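Local structure of iron-regulated transcriptional activator AFT2 (Saccharomyces cerevisiae, 4LMG) at residues 7-12 and 88-93; 45-50 and 74-79. The protein activates the yeast iron regulon when iron is scarce, recognizing the iron-responsive element 5'-CACCC-3' in target promoters through its WRKY-GCM1 domain. All blocks are in the same frame, centred on the assembly; numbering follows the deposited sequence.

Contact 1: residues 7-12 and 88-93; sequences IHLDPV and WNVVVM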
ATOM      1  N   ILE A   7       4.601  16.406 -22.313  1.00 50.19           N
ATOM      2  CA  ILE A   7       3.838  16.078 -23.513  1.00 48.14           C
ATOM      3  C   ILE A   7       2.389  15.721 -23.199  1.00 45.84           C
ATOM      4  O   ILE A   7       2.118  14.740 -22.507  1.00 44.50           O
ATOM      5  CB  ILE A   7       4.479  14.907 -24.275  1.00 51.55           C
ATOM      6  CG1 ILE A   7       5.956  15.198 -24.553  1.00 56.59           C
ATOM      7  CG2 ILE A   7       3.722  14.635 -25.565  1.00 51.16           C
ATOM      8  CD1 ILE A   7       6.696  14.044 -25.183  1.00 59.51           C
ATOM      9  N   HIS A   8       1.459  16.519 -23.712  1.00 42.66           N
ATOM     10  CA  HIS A   8       0.038  16.246 -23.533  1.00 47.62           C
ATOM     11  C   HIS A   8      -0.447  15.226 -24.552  1.00 48.81           C
ATOM     12  O   HIS A   8      -0.127  15.321 -25.735  1.00 59.55           O
ATOM     13  CB  HIS A   8      -0.782  17.533 -23.647  1.00 49.17           C
ATOM     14  CG  HIS A   8      -0.600  18.468 -22.493  1.00 57.54           C
ATOM     15  ND1 HIS A   8       0.545  19.214 -22.314  1.00 60.59           N
ATOM     16  CD2 HIS A   8      -1.416  18.776 -21.458  1.00 56.02           C
ATOM     17  CE1 HIS A   8       0.424  19.944 -21.218  1.00 61.23           C
ATOM     18  NE2 HIS A   8      -0.757  19.695 -20.679  1.00 58.23           N
ATOM     19  N   LEU A   9      -1.217  14.248 -24.085  1.00 43.00           N
ATOM     20  CA  LEU A   9      -1.748  13.206 -24.955  1.00 47.04           C
ATOM     21  C   LEU A   9      -3.124  13.573 -25.498  1.00 55.69           C
ATOM     22  O   LEU A   9      -3.973  14.077 -24.766  1.00 52.29           O
ATOM     23  CB  LEU A   9      -1.816  11.869 -24.211  1.00 42.29           C
ATOM     24  CG  LEU A   9      -0.609  10.939 -24.341  1.00 46.58           C
ATOM     25  CD1 LEU A   9       0.694  11.694 -24.140  1.00 53.38           C
ATOM     26  CD2 LEU A   9      -0.723   9.777 -23.365  1.00 46.31           C
ATOM     27  N   ASP A  10      -3.330  13.320 -26.787  1.00 67.25           N
ATOM     28  CA  ASP A  10      -4.607  13.584 -27.440  1.00 73.56           C
ATOM     29  C   ASP A  10      -4.854  12.591 -28.571  1.00 78.60           C
ATOM     30  O   ASP A  10      -3.925  12.214 -29.284  1.00 81.25           O
ATOM     31  CB  ASP A  10      -4.651  15.013 -27.987  1.00 75.13           C
ATOM     32  CG  ASP A  10      -4.890  16.044 -26.904  1.00 81.82           C
ATOM     33  OD1 ASP A  10      -5.687  15.766 -25.982  1.00 82.61           O
ATOM     34  OD2 ASP A  10      -4.284  17.133 -26.976  1.00 87.11           O
ATOM     35  N   PRO A  11      -6.114  12.162 -28.734  1.00 77.04           N
ATOM     36  CA  PRO A  11      -7.219  12.568 -27.863  1.00 70.85           C
ATOM     37  C   PRO A  11      -7.314  11.668 -26.637  1.00 64.33           C
ATOM     38  O   PRO A  11      -6.778  10.558 -26.645  1.00 65.50           O
ATOM     39  CB  PRO A  11      -8.441  12.357 -28.752  1.00 74.48           C
ATOM     40  CG  PRO A  11      -8.062  11.194 -29.604  1.00 76.51           C
ATOM     41  CD  PRO A  11      -6.576  11.314 -29.847  1.00 77.57           C
ATOM     42  N   VAL A  12      -7.988  12.143 -25.596  1.00 54.68           N
ATOM     43  CA  VAL A  12      -8.173  11.356 -24.385  1.00 54.41           C
ATOM     44  C   VAL A  12      -9.636  10.958 -24.227  1.00 54.25           C
ATOM     45  O   VAL A  12     -10.517  11.817 -24.206  1.00 64.02           O
ATOM     46  CB  VAL A  12      -7.718  12.133 -23.135  1.00 55.64           C
ATOM     47  CG1 VAL A  12      -7.920  11.293 -21.885  1.00 61.42           C
ATOM     48  CG2 VAL A  12      -6.264  12.550 -23.273  1.00 55.37           C
ATOM     49  N   TRP A  88     -10.593  14.428 -18.179  1.00 43.02           N
ATOM     50  CA  TRP A  88      -9.258  14.031 -17.751  1.00 36.31           C
ATOM     51  C   TRP A  88      -8.222  14.495 -18.760  1.00 32.98           C
ATOM     52  O   TRP A  88      -8.416  14.346 -19.966  1.00 34.41           O
ATOM     53  CB  TRP A  88      -9.167  12.511 -17.612  1.00 33.34           C
ATOM     54  CG  TRP A  88      -9.934  11.947 -16.455  1.00 34.25           C
ATOM     55  CD1 TRP A  88     -11.256  11.611 -16.432  1.00 26.12           C
ATOM     56  CD2 TRP A  88      -9.418  11.636 -15.155  1.00 33.74           C
ATOM     57  NE1 TRP A  88     -11.597  11.117 -15.195  1.00 37.02           N
ATOM     58  CE2 TRP A  88     -10.486  11.122 -14.392  1.00 35.87           C
ATOM     59  CE3 TRP A  88      -8.157  11.747 -14.560  1.00 29.78           C
ATOM     60  CZ2 TRP A  88     -10.333  10.720 -13.066  1.00 28.54           C
ATOM     61  CZ3 TRP A  88      -8.006  11.347 -13.240  1.00 29.29           C
ATOM     62  CH2 TRP A  88      -9.088  10.839 -12.510  1.00 27.78           C
ATOM     63  N   ASN A  89      -7.125  15.064 -18.276  1.00 29.36           N
ATOM     64  CA  ASN A  89      -5.990  15.322 -19.150  1.00 34.61           C
ATOM     65  C   ASN A  89      -4.800  14.433 -18.788  1.00 39.95           C
ATOM     66  O   ASN A  89      -4.545  14.158 -17.612  1.00 30.57           O
ATOM     67  CB  ASN A  89      -5.615  16.809 -19.182  1.00 49.88           C
ATOM     68  CG  ASN A  89      -5.213  17.346 -17.826  1.00 61.48           C
ATOM     69  OD1 ASN A  89      -4.027  17.429 -17.505  1.00 61.38           O
ATOM     70  ND2 ASN A  89      -6.200  17.732 -17.025  1.00 73.84           N
ATOM     71  N   VAL A  90      -4.092  13.961 -19.807  1.00 31.63           N
ATOM     72  CA  VAL A  90      -2.980  13.052 -19.588  1.00 33.00           C
ATOM     73  C   VAL A  90      -1.687  13.647 -20.123  1.00 34.20           C
ATOM     74  O   VAL A  90      -1.606  14.039 -21.289  1.00 40.30           O
ATOM     75  CB  VAL A  90      -3.232  11.686 -20.246  1.00 35.80           C
ATOM     76  CG1 VAL A  90      -2.104  10.722 -19.916  1.00 39.00           C
ATOM     77  CG2 VAL A  90      -4.570  11.122 -19.794  1.00 29.07           C
ATOM     78  N   VAL A  91      -0.679  13.718 -19.262  1.00 33.22           N
ATOM     79  CA  VAL A  91       0.602  14.292 -19.644  1.00 35.74           C
ATOM     80  C   VAL A  91       1.749  13.330 -19.362  1.00 41.78           C
ATOM     81  O   VAL A  91       1.781  12.673 -18.320  1.00 41.53           O
ATOM     82  CB  VAL A  91       0.866  15.612 -18.899  1.00 47.67           C
ATOM     83  CG1 VAL A  91       2.147  16.256 -19.404  1.00 50.74           C
ATOM     84  CG2 VAL A  91      -0.313  16.561 -19.068  1.00 51.64           C
ATOM     85  N   VAL A  92       2.686  13.251 -20.301  1.00 40.98           N
ATOM     86  CA  VAL A  92       3.895  12.463 -20.116  1.00 36.62           C
ATOM     87  C   VAL A  92       5.044  13.376 -19.698  1.00 42.48           C
ATOM     88  O   VAL A  92       5.279  14.415 -20.316  1.00 42.04           O
ATOM     89  CB  VAL A  92       4.293  11.723 -21.406  1.00 36.87           C
ATOM     90  CG1 VAL A  92       5.618  11.007 -21.215  1.00 27.89           C
ATOM     91  CG2 VAL A  92       3.204  10.744 -21.819  1.00 31.78           C
ATOM     92  N   MET A  93       5.754  12.983 -18.646  1.00 43.49           N
ATOM     93  CA  MET A  93       6.876  13.756 -18.132  1.00 50.27           C
ATOM     94  C   MET A  93       8.160  12.934 -18.201  1.00 59.74           C
ATOM     95  O   MET A  93       8.113  11.705 -18.254  1.00 60.49           O
ATOM     96  CB  MET A  93       6.606  14.171 -16.686  1.00 58.34           C
ATOM     97  CG  MET A  93       5.232  14.784 -16.467  1.00 60.63           C
ATOM     98  SD  MET A  93       4.839  15.022 -14.725  1.00104.60           S
ATOM     99  CE  MET A  93       3.208  15.753 -14.848  1.00145.29           C
TER
HETATM  100  O   HOH W   1      -4.477  15.496 -22.172  1.00 35.12           O
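Ile7 and Val92 face each other as an antiparallel hydrogen-bonded pair, Ile7 N donating a hydrogen bond to Val92 O (2.9 Å) and Val92 N donating one to Ile7 O (2.7 Å). Two residues on, Leu9 N donates to Val90 O at 2.8 Å. Between these rungs sits the non-hydrogen-bonded pair His8 and Val91. Its side chains run alongside each other, and CG2 of Val91 lies over one face of the imidazole, toward the rim, 3.7 Å from the His8 ring centroid: a CH-pi contact. The Val91 torsion (chi1 -175°) turns CG2 opposite the carbonyl carbon, and this is the branch that covers the ring.

On the other face Leu9 spreads its two methyls over two valines, CD1 against Val92 CG2 at 3.5 Å and CD2 against Val90 CG1 at 3.8 Å. Past Leu9 direct backbone pairing gives way to a water, which accepts from Val90 N and donates to Leu9 O. After the cis peptide before Pro11 the chain returns, and Val12 CG1 settles 4.0 Å from Val90 CG2.

Further out, Val92 leans on Phe29 of helix 21-29 and Val90 on Ile77 and Ala79 of the next strand. The whole is a short edge strand added to the antiparallel sheet of a WRKY-GCM1 fold.

Contact 2: residues 45-50 and 74-79; sequences KVTFKC and PFRIRA. With ZN (zinc ion), chain I; nucleotides of chain H.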
ATOM      1  N   LYS A  45      -6.923  12.059  -9.710  1.00 32.94           N
ATOM      2  CA  LYS A  45      -5.546  12.053 -10.195  1.00 30.18           C
ATOM      3  C   LYS A  45      -4.894  10.681 -10.081  1.00 34.25           C
ATOM      4  O   LYS A  45      -5.004  10.011  -9.053  1.00 38.54           O
ATOM      5  CB  LYS A  45      -4.700  13.079  -9.440  1.00 33.14           C
ATOM      6  CG  LYS A  45      -3.222  13.024  -9.791  1.00 45.11           C
ATOM      7  CD  LYS A  45      -2.402  13.935  -8.897  1.00 54.16           C
ATOM      8  CE  LYS A  45      -2.457  13.490  -7.443  1.00 51.96           C
ATOM      9  NZ  LYS A  45      -1.707  14.430  -6.565  1.00 51.49           N
ATOM     10  N   VAL A  46      -4.212  10.271 -11.144  1.00 27.00           N
ATOM     11  CA  VAL A  46      -3.444   9.034 -11.130  1.00 28.68           C
ATOM     12  C   VAL A  46      -2.055   9.282 -11.702  1.00 34.29           C
ATOM     13  O   VAL A  46      -1.912   9.859 -12.781  1.00 29.63           O
ATOM     14  CB  VAL A  46      -4.124   7.926 -11.947  1.00 27.42           C
ATOM     15  CG1 VAL A  46      -3.409   6.599 -11.724  1.00 25.74           C
ATOM     16  CG2 VAL A  46      -5.588   7.818 -11.569  1.00 25.62           C
ATOM     17  N   THR A  47      -1.035   8.859 -10.966  1.00 30.62           N
ATOM     18  CA  THR A  47       0.339   8.988 -11.427  1.00 32.85           C
ATOM     19  C   THR A  47       0.909   7.613 -11.746  1.00 31.60           C
ATOM     20  O   THR A  47       0.833   6.695 -10.934  1.00 35.21           O
ATOM     21  CB  THR A  47       1.227   9.674 -10.378  1.00 35.22           C
ATOM     22  OG1 THR A  47       0.744  11.000 -10.137  1.00 34.83           O
ATOM     23  CG2 THR A  47       2.664   9.748 -10.866  1.00 35.49           C
ATOM     24  N   PHE A  48       1.472   7.482 -12.941  1.00 29.40           N
ATOM     25  CA  PHE A  48       2.016   6.215 -13.401  1.00 27.07           C
ATOM     26  C   PHE A  48       3.526   6.304 -13.558  1.00 29.70           C
ATOM     27  O   PHE A  48       4.075   7.387 -13.766  1.00 27.99           O
ATOM     28  CB  PHE A  48       1.393   5.829 -14.744  1.00 20.80           C
ATOM     29  CG  PHE A  48      -0.104   5.727 -14.717  1.00 25.46           C
ATOM     30  CD1 PHE A  48      -0.893   6.849 -14.905  1.00 22.45           C
ATOM     31  CD2 PHE A  48      -0.724   4.505 -14.519  1.00 26.89           C
ATOM     32  CE1 PHE A  48      -2.269   6.755 -14.889  1.00 22.63           C
ATOM     33  CE2 PHE A  48      -2.098   4.404 -14.501  1.00 30.86           C
ATOM     34  CZ  PHE A  48      -2.873   5.532 -14.688  1.00 23.28           C
ATOM     35  N   LYS A  49       4.191   5.159 -13.457  1.00 28.10           N
ATOM     36  CA  LYS A  49       5.619   5.078 -13.737  1.00 31.46           C
ATOM     37  C   LYS A  49       5.982   3.679 -14.220  1.00 21.49           C
ATOM     38  O   LYS A  49       5.130   2.791 -14.271  1.00 17.16           O
ATOM     39  CB  LYS A  49       6.437   5.443 -12.498  1.00 29.51           C
ATOM     40  CG  LYS A  49       6.224   4.513 -11.315  1.00 26.77           C
ATOM     41  CD  LYS A  49       7.050   4.966 -10.129  1.00 30.51           C
ATOM     42  CE  LYS A  49       6.802   4.094  -8.911  1.00 36.30           C
ATOM     43  NZ  LYS A  49       7.458   4.669  -7.705  1.00 45.00           N
ATOM     44  N   CYS A  50       7.245   3.486 -14.581  1.00 20.50           N
ATOM     45  CA  CYS A  50       7.706   2.172 -15.016  1.00 34.35           C
ATOM     46  C   CYS A  50       7.781   1.222 -13.835  1.00 30.11           C
ATOM     47  O   CYS A  50       8.271   1.589 -12.767  1.00 25.98           O
ATOM     48  CB  CYS A  50       9.077   2.265 -15.689  1.00 33.58           C
ATOM     49  SG  CYS A  50       9.058   2.976 -17.348  1.00 27.89           S
ATOM     50  N   PRO A  74      12.996   7.892 -14.217  1.00 40.60           N
ATOM     51  CA  PRO A  74      12.324   9.182 -14.021  1.00 40.56           C
ATOM     52  C   PRO A  74      11.015   9.311 -14.799  1.00 41.30           C
ATOM     53  O   PRO A  74      10.206  10.183 -14.482  1.00 41.59           O
ATOM     54  CB  PRO A  74      13.349  10.180 -14.562  1.00 39.81           C
ATOM     55  CG  PRO A  74      14.048   9.424 -15.641  1.00 37.87           C
ATOM     56  CD  PRO A  74      14.127   7.996 -15.158  1.00 38.80           C
ATOM     57  N   PHE A  75      10.820   8.462 -15.805  1.00 38.18           N
ATOM     58  CA  PHE A  75       9.607   8.485 -16.621  1.00 32.39           C
ATOM     59  C   PHE A  75       8.351   8.568 -15.758  1.00 37.44           C
ATOM     60  O   PHE A  75       8.205   7.824 -14.786  1.00 35.42           O
ATOM     61  CB  PHE A  75       9.551   7.243 -17.511  1.00 32.33           C
ATOM     62  CG  PHE A  75       8.345   7.185 -18.409  1.00 28.29           C
ATOM     63  CD1 PHE A  75       7.230   6.445 -18.050  1.00 21.86           C
ATOM     64  CD2 PHE A  75       8.333   7.857 -19.623  1.00 33.64           C
ATOM     65  CE1 PHE A  75       6.122   6.382 -18.882  1.00 21.41           C
ATOM     66  CE2 PHE A  75       7.231   7.799 -20.455  1.00 26.43           C
ATOM     67  CZ  PHE A  75       6.124   7.060 -20.085  1.00 21.12           C
ATOM     68  N   ARG A  76       7.447   9.477 -16.115  1.00 24.35           N
ATOM     69  CA  ARG A  76       6.208   9.656 -15.366  1.00 31.15           C
ATOM     70  C   ARG A  76       5.030   9.996 -16.269  1.00 35.78           C
ATOM     71  O   ARG A  76       5.156  10.782 -17.205  1.00 29.46           O
ATOM     72  CB  ARG A  76       6.364  10.754 -14.309  1.00 30.27           C
ATOM     73  CG  ARG A  76       7.217  10.376 -13.112  1.00 31.97           C
ATOM     74  CD  ARG A  76       6.669   9.148 -12.404  1.00 33.81           C
ATOM     75  NE  ARG A  76       7.379   8.874 -11.157  1.00 32.10           N
ATOM     76  CZ  ARG A  76       8.585   8.317 -11.090  1.00 32.87           C
ATOM     77  NH1 ARG A  76       9.226   7.976 -12.201  1.00 20.02           N
ATOM     78  NH2 ARG A  76       9.151   8.102  -9.911  1.00 35.58           N
ATOM     79  N   ILE A  77       3.883   9.394 -15.982  1.00 34.28           N
ATOM     80  CA  ILE A  77       2.640   9.777 -16.635  1.00 30.74           C
ATOM     81  C   ILE A  77       1.659  10.263 -15.577  1.00 38.30           C
ATOM     82  O   ILE A  77       1.458   9.605 -14.554  1.00 34.15           O
ATOM     83  CB  ILE A  77       2.014   8.611 -17.411  1.00 30.57           C
ATOM     84  CG1 ILE A  77       2.986   8.089 -18.471  1.00 30.26           C
ATOM     85  CG2 ILE A  77       0.711   9.044 -18.061  1.00 27.76           C
ATOM     86  CD1 ILE A  77       2.411   6.988 -19.326  1.00 23.21           C
ATOM     87  N   ARG A  78       1.057  11.421 -15.815  1.00 32.63           N
ATOM     88  CA  ARG A  78       0.122  11.991 -14.856  1.00 29.73           C
ATOM     89  C   ARG A  78      -1.226  12.277 -15.504  1.00 25.81           C
ATOM     90  O   ARG A  78      -1.322  13.073 -16.434  1.00 28.35           O
ATOM     91  CB  ARG A  78       0.703  13.263 -14.238  1.00 43.86           C
ATOM     92  CG  ARG A  78      -0.105  13.828 -13.080  1.00 57.57           C
ATOM     93  CD  ARG A  78       0.733  14.803 -12.269  1.00 72.04           C
ATOM     94  NE  ARG A  78      -0.035  15.447 -11.209  1.00 86.91           N
ATOM     95  CZ  ARG A  78      -0.607  16.642 -11.325  1.00 96.31           C
ATOM     96  NH1 ARG A  78      -0.497  17.324 -12.457  1.00 99.29           N
ATOM     97  NH2 ARG A  78      -1.290  17.155 -10.309  1.00 95.52           N
ATOM     98  N   ALA A  79      -2.261  11.599 -15.024  1.00 24.85           N
ATOM     99  CA  ALA A  79      -3.618  11.859 -15.473  1.00 28.56           C
ATOM    100  C   ALA A  79      -4.351  12.632 -14.389  1.00 33.19           C
ATOM    101  O   ALA A  79      -4.401  12.199 -13.238  1.00 39.09           O
ATOM    102  CB  ALA A  79      -4.337  10.559 -15.781  1.00 18.60           C
TER
HETATM  103 ZN    ZN I 201      11.218   3.688 -17.535  1.00 37.33          ZN
ATOM    104  O5'  DA H   1       3.609  16.097 -10.910  1.00 94.44           O
ATOM    105  C5'  DA H   1       4.569  15.055 -11.069  1.00 91.14           C
ATOM    106  C4'  DA H   1       4.220  13.854 -10.206  1.00 86.75           C
ATOM    107  O4'  DA H   1       5.130  12.767 -10.501  1.00 88.65           O
ATOM    108  C3'  DA H   1       4.361  14.064  -8.707  1.00 84.25           C
ATOM    109  O3'  DA H   1       3.564  13.117  -8.006  1.00 78.18           O
ATOM    110  C2'  DA H   1       5.848  13.805  -8.492  1.00 87.32           C
ATOM    111  C1'  DA H   1       6.144  12.710  -9.516  1.00 90.85           C
ATOM    112  N9   DA H   1       7.431  12.873 -10.185  1.00100.89           N
ATOM    113  C8   DA H   1       7.713  13.693 -11.243  1.00103.41           C
ATOM    114  N7   DA H   1       8.961  13.634 -11.642  1.00106.06           N
ATOM    115  C5   DA H   1       9.538  12.710 -10.787  1.00110.37           C
ATOM    116  C6   DA H   1      10.848  12.200 -10.687  1.00116.10           C
ATOM    117  N6   DA H   1      11.847  12.573 -11.494  1.00118.04           N
ATOM    118  N1   DA H   1      11.090  11.289  -9.721  1.00117.72           N
ATOM    119  C2   DA H   1      10.087  10.919  -8.916  1.00114.93           C
ATOM    120  N3   DA H   1       8.818  11.325  -8.913  1.00109.80           N
ATOM    121  C4   DA H   1       8.609  12.230  -9.882  1.00107.03           C
ATOM    122  P    DA H   2       2.156  13.559  -7.368  1.00 52.09           P
ATOM    123  OP1  DA H   2       1.180  12.475  -7.629  1.00 41.96           O
ATOM    124  OP2  DA H   2       1.851  14.928  -7.841  1.00 58.11           O
ATOM    125  O5'  DA H   2       2.451  13.594  -5.789  1.00 71.71           O
ATOM    126  C5'  DA H   2       3.721  14.032  -5.297  1.00 63.12           C
ATOM    127  C4'  DA H   2       3.693  14.483  -3.841  1.00 49.27           C
ATOM    128  O4'  DA H   2       2.360  14.903  -3.451  1.00 35.55           O
ATOM    129  C3'  DA H   2       4.131  13.453  -2.805  1.00 47.10           C
ATOM    130  O3'  DA H   2       4.873  14.112  -1.789  1.00 44.19           O
ATOM    131  C2'  DA H   2       2.818  12.906  -2.258  1.00 40.84           C
ATOM    132  C1'  DA H   2       1.853  14.078  -2.426  1.00 30.45           C
ATOM    133  N9   DA H   2       0.530  13.640  -2.845  1.00 22.03           N
ATOM    134  C8   DA H   2      -0.034  13.795  -4.077  1.00 24.81           C
ATOM    135  N7   DA H   2      -1.242  13.292  -4.172  1.00 26.57           N
ATOM    136  C5   DA H   2      -1.483  12.769  -2.915  1.00 24.42           C
ATOM    137  C6   DA H   2      -2.589  12.098  -2.367  1.00 23.82           C
ATOM    138  N6   DA H   2      -3.699  11.834  -3.060  1.00 27.02           N
ATOM    139  N1   DA H   2      -2.505  11.708  -1.079  1.00 23.34           N
ATOM    140  C2   DA H   2      -1.388  11.976  -0.394  1.00 32.80           C
ATOM    141  N3   DA H   2      -0.285  12.602  -0.801  1.00 28.74           N
ATOM    142  C4   DA H   2      -0.400  12.973  -2.084  1.00 23.11           C
TER
HETATM  143  O   HOH W   2       9.361   5.324 -14.500  1.00 28.25           O
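Four backbone hydrogen bonds join Val46 to Ala79 and Phe48 to Ile77, two to each pair. The shortest, Phe48 N to Ile77 O, is 2.7 Å; in the reverse bond Ile77 N stands well above the carbonyl plane of Phe48. Beyond them a water accepts from Cys50 N and lies 2.8 Å from Phe75 O.

Apolar packing gathers on the face of Phe48, whose CB meets Ile77 CB at 3.9 Å while Ala79 CB comes to the ring edge. Helix 21-29 covers this side.

Polar chains on the opposite face meet DNA. Lys45, bent at chi3 (64°), brings NZ to N7 of DA2 of chain H at 2.7 Å, and Thr47 OG1 donates to OP1 of the same nucleotide. The Arg76 guanidinium lies between C2 of DA1 of chain H and the Lys49 side chain, whose CD sits over its centre; Arg76 NH1 donates hydrogen bonds to Phe75 O (2.8 Å) and Cys73 O, which limits its rotation.

At the far end Cys50 SG binds zinc at 2.3 Å, with Cys73, His97 and His99 completing the Cys2His2 site, and passes 4.0 Å from Phe75 CD1. The strand pair thus places base and phosphate contacts on one face and supplies one zinc ligand at its end.

In the fold
From the N terminus, strand 7-8 comes first and pairs with strand 87-93, far along the chain, so contact 1 closes a long loop that holds helix 21-29 and the three strands between. Contact 2 is nested inside it: strand 45-50 pairs with strand 76-82 across an intervening stretch that is partly unmodelled. The chain then turns directly from 76-82 into 87-93, and these neighbours join the two contacts, Met93 N lying 2.7 Å from Arg76 O in a probable hydrogen bond and Val92 CG1 packing on Phe75 CE2. Contact 1 thus ties the N-terminal edge to a sheet whose inner strands, in contact 2, reach the DNA and the zinc.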